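Local coordinates for sensor protein (Geobacter sulfurreducens, PDB 3H7M), which is the periplasmic-binding-protein-like sensor domain of a membrane-bound histidine kinase that probably phosphorylates itself on histidine at the expense of ATP, at residues Asn37-Arg42 with Glu222-Lys227. Numbering follows the deposited sequence. Where two conformers were deposited one is given.
Sequences NVELTR and EAIRAK
Ile224 meets both Glu39 and Leu40 where helices 36-48 and 220-227 pack nearly antiparallel, their local axes 10.1 Å apart at 165°. Away from this interface, Glu222 is gripped side-on by Arg225, whose NE and NH2 both reach its OE1 from opposite faces of the carboxylate plane; Arg225 also pairs with Glu233. Ile224 carries the apolar part with two branches. Its CG2, anti to the backbone N, lies 3.9 Å from CB of Glu39, the two side chains running antiparallel to each other. Its CD1 extends to CD1 of Leu40, also at 3.9 Å, and comes near the backbone O of Glu39; Leu40 further touches His93. Lys227, exposed, runs fully extended from CG anti to its backbone N (chi1 176°) and lies roughly perpendicular to the Glu39 chain. In the conformer given, NZ of Lys227 makes a salt bridge to OE1 of Glu39 at 3.1 Å, on the syn side and 30° out of the carboxylate plane, with a weak second bond to OE2. With an alanine at Glu39, Lys227 would probably lose the carboxylate it meets in this conformer, and Ile224 CG2 the aliphatic cover of CG. With Ile224 against Leu40 and the stem of Glu39, and the salt bridge toward the exposed side, the pairing lays the C-terminal helix over helix 36-48, the first helix of the chain, in the periplasmic binding protein fold of solute-binding family 3.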
loop_
_atom_site.group_PDB
_atom_site.type_symbol
_atom_site.label_atom_id
_atom_site.label_comp_id
_atom_site.label_asym_id
_atom_site.label_seq_id
_atom_site.Cartn_x
_atom_site.Cartn_y
_atom_site.Cartn_z
ATOM N N ASN A 37 -2.836 -2.429 -8.575
ATOM C CA ASN A 37 -4.057 -2.861 -7.904
ATOM C C ASN A 37 -5.262 -2.742 -8.820
ATOM O O ASN A 37 -6.059 -3.679 -8.956
ATOM C CB ASN A 37 -4.305 -2.039 -6.622
ATOM C CG ASN A 37 -3.198 -2.226 -5.551
ATOM O OD1 ASN A 37 -2.261 -3.002 -5.713
ATOM N ND2 ASN A 37 -3.329 -1.508 -4.453
ATOM N N VAL A 38 -5.374 -1.586 -9.455
ATOM C CA VAL A 38 -6.475 -1.263 -10.363
ATOM C C VAL A 38 -6.564 -2.255 -11.520
ATOM O O VAL A 38 -7.613 -2.813 -11.822
ATOM C CB VAL A 38 -6.281 0.193 -10.874
ATOM C CG1 VAL A 38 -7.249 0.536 -11.994
ATOM C CG2 VAL A 38 -6.513 1.146 -9.706
ATOM N N GLU A 39 -5.444 -2.487 -12.153
ATOM C CA GLU A 39 -5.385 -3.408 -13.254
ATOM C C GLU A 39 -5.776 -4.814 -12.764
ATOM O O GLU A 39 -6.493 -5.564 -13.438
ATOM C CB GLU A 39 -3.967 -3.403 -13.786
ATOM C CG GLU A 39 -3.870 -3.608 -15.261
ATOM C CD GLU A 39 -2.604 -3.015 -15.830
ATOM O OE1 GLU A 39 -2.330 -1.833 -15.501
ATOM O OE2 GLU A 39 -1.912 -3.728 -16.604
ATOM N N LEU A 40 -5.287 -5.165 -11.580
ATOM C CA LEU A 40 -5.577 -6.463 -10.988
ATOM C C LEU A 40 -7.088 -6.579 -10.725
ATOM O O LEU A 40 -7.739 -7.549 -11.104
ATOM C CB LEU A 40 -4.795 -6.593 -9.687
ATOM C CG LEU A 40 -4.073 -7.920 -9.473
ATOM C CD1 LEU A 40 -3.337 -8.333 -10.745
ATOM C CD2 LEU A 40 -3.097 -7.773 -8.315
ATOM N N THR A 41 -7.634 -5.572 -10.069
ATOM C CA THR A 41 -9.045 -5.545 -9.784
ATOM C C THR A 41 -9.883 -5.578 -11.058
ATOM O O THR A 41 -10.865 -6.297 -11.124
ATOM C CB THR A 41 -9.403 -4.308 -9.009
ATOM O OG1 THR A 41 -8.813 -4.397 -7.716
ATOM C CG2 THR A 41 -10.938 -4.175 -8.885
ATOM N N ARG A 42 -9.503 -4.809 -12.073
ATOM C CA ARG A 42 -10.282 -4.833 -13.295
ATOM C C ARG A 42 -10.211 -6.204 -13.910
ATOM O O ARG A 42 -11.215 -6.710 -14.429
ATOM C CB ARG A 42 -9.792 -3.808 -14.320
ATOM C CG ARG A 42 -10.124 -2.363 -13.969
ATOM C CD ARG A 42 -10.061 -1.458 -15.198
ATOM N NE ARG A 42 -10.391 -0.067 -14.878
ATOM C CZ ARG A 42 -9.504 0.927 -14.866
ATOM N NH1 ARG A 42 -8.231 0.689 -15.163
ATOM N NH2 ARG A 42 -9.882 2.157 -14.546
ATOM N N GLU A 222 0.864 -12.676 -13.845
ATOM C CA GLU A 222 2.249 -12.315 -14.104
ATOM C C GLU A 222 2.334 -11.258 -15.208
ATOM O O GLU A 222 3.174 -10.363 -15.148
ATOM C CB GLU A 222 3.070 -13.552 -14.499
ATOM C CG GLU A 222 3.206 -14.612 -13.394
ATOM C CD GLU A 222 3.803 -14.079 -12.091
ATOM O OE1 GLU A 222 4.476 -13.014 -12.110
ATOM O OE2 GLU A 222 3.605 -14.748 -11.047
ATOM N N ALA A 223 1.462 -11.362 -16.209
ATOM C CA ALA A 223 1.453 -10.401 -17.311
ATOM C C ALA A 223 1.221 -9.023 -16.754
ATOM O O ALA A 223 1.882 -8.065 -17.150
ATOM C CB ALA A 223 0.357 -10.727 -18.315
ATOM N N ILE A 224 0.288 -8.924 -15.816
ATOM C CA ILE A 224 0.006 -7.633 -15.221
ATOM C C ILE A 224 1.157 -7.199 -14.339
ATOM O O ILE A 224 1.583 -6.039 -14.387
ATOM C CB ILE A 224 -1.282 -7.669 -14.406
ATOM C CG1 ILE A 224 -2.483 -7.892 -15.345
ATOM C CG2 ILE A 224 -1.449 -6.358 -13.661
ATOM C CD1 ILE A 224 -3.790 -8.256 -14.659
ATOM N N ARG A 225 1.679 -8.131 -13.543
ATOM C CA ARG A 225 2.773 -7.793 -12.643
ATOM C C ARG A 225 4.036 -7.372 -13.382
ATOM O O ARG A 225 4.711 -6.443 -12.967
ATOM C CB ARG A 225 3.114 -8.953 -11.700
ATOM C CG ARG A 225 4.136 -8.564 -10.625
ATOM C CD ARG A 225 4.344 -9.659 -9.590
ATOM N NE ARG A 225 4.977 -10.843 -10.153
ATOM C CZ ARG A 225 6.286 -10.966 -10.332
ATOM N NH1 ARG A 225 7.101 -9.972 -9.990
ATOM N NH2 ARG A 225 6.781 -12.092 -10.834
ATOM N N ALA A 226 4.361 -8.047 -14.472
ATOM C CA ALA A 226 5.573 -7.704 -15.197
ATOM C C ALA A 226 5.556 -6.244 -15.663
ATOM O O ALA A 226 6.599 -5.629 -15.824
ATOM C CB ALA A 226 5.752 -8.640 -16.385
ATOM N N LYS A 227 4.361 -5.698 -15.873
ATOM C CA LYS A 227 4.218 -4.317 -16.323
ATOM C C LYS A 227 4.826 -3.334 -15.326
ATOM O O LYS A 227 5.520 -2.387 -15.715
ATOM C CB LYS A 227 2.734 -3.986 -16.538
ATOM C CG LYS A 227 2.428 -2.534 -16.914
ATOM C CD LYS A 227 0.940 -2.357 -17.235
ATOM C CE LYS A 227 0.595 -0.940 -17.708
ATOM N NZ LYS A 227 -0.859 -0.835 -18.023
#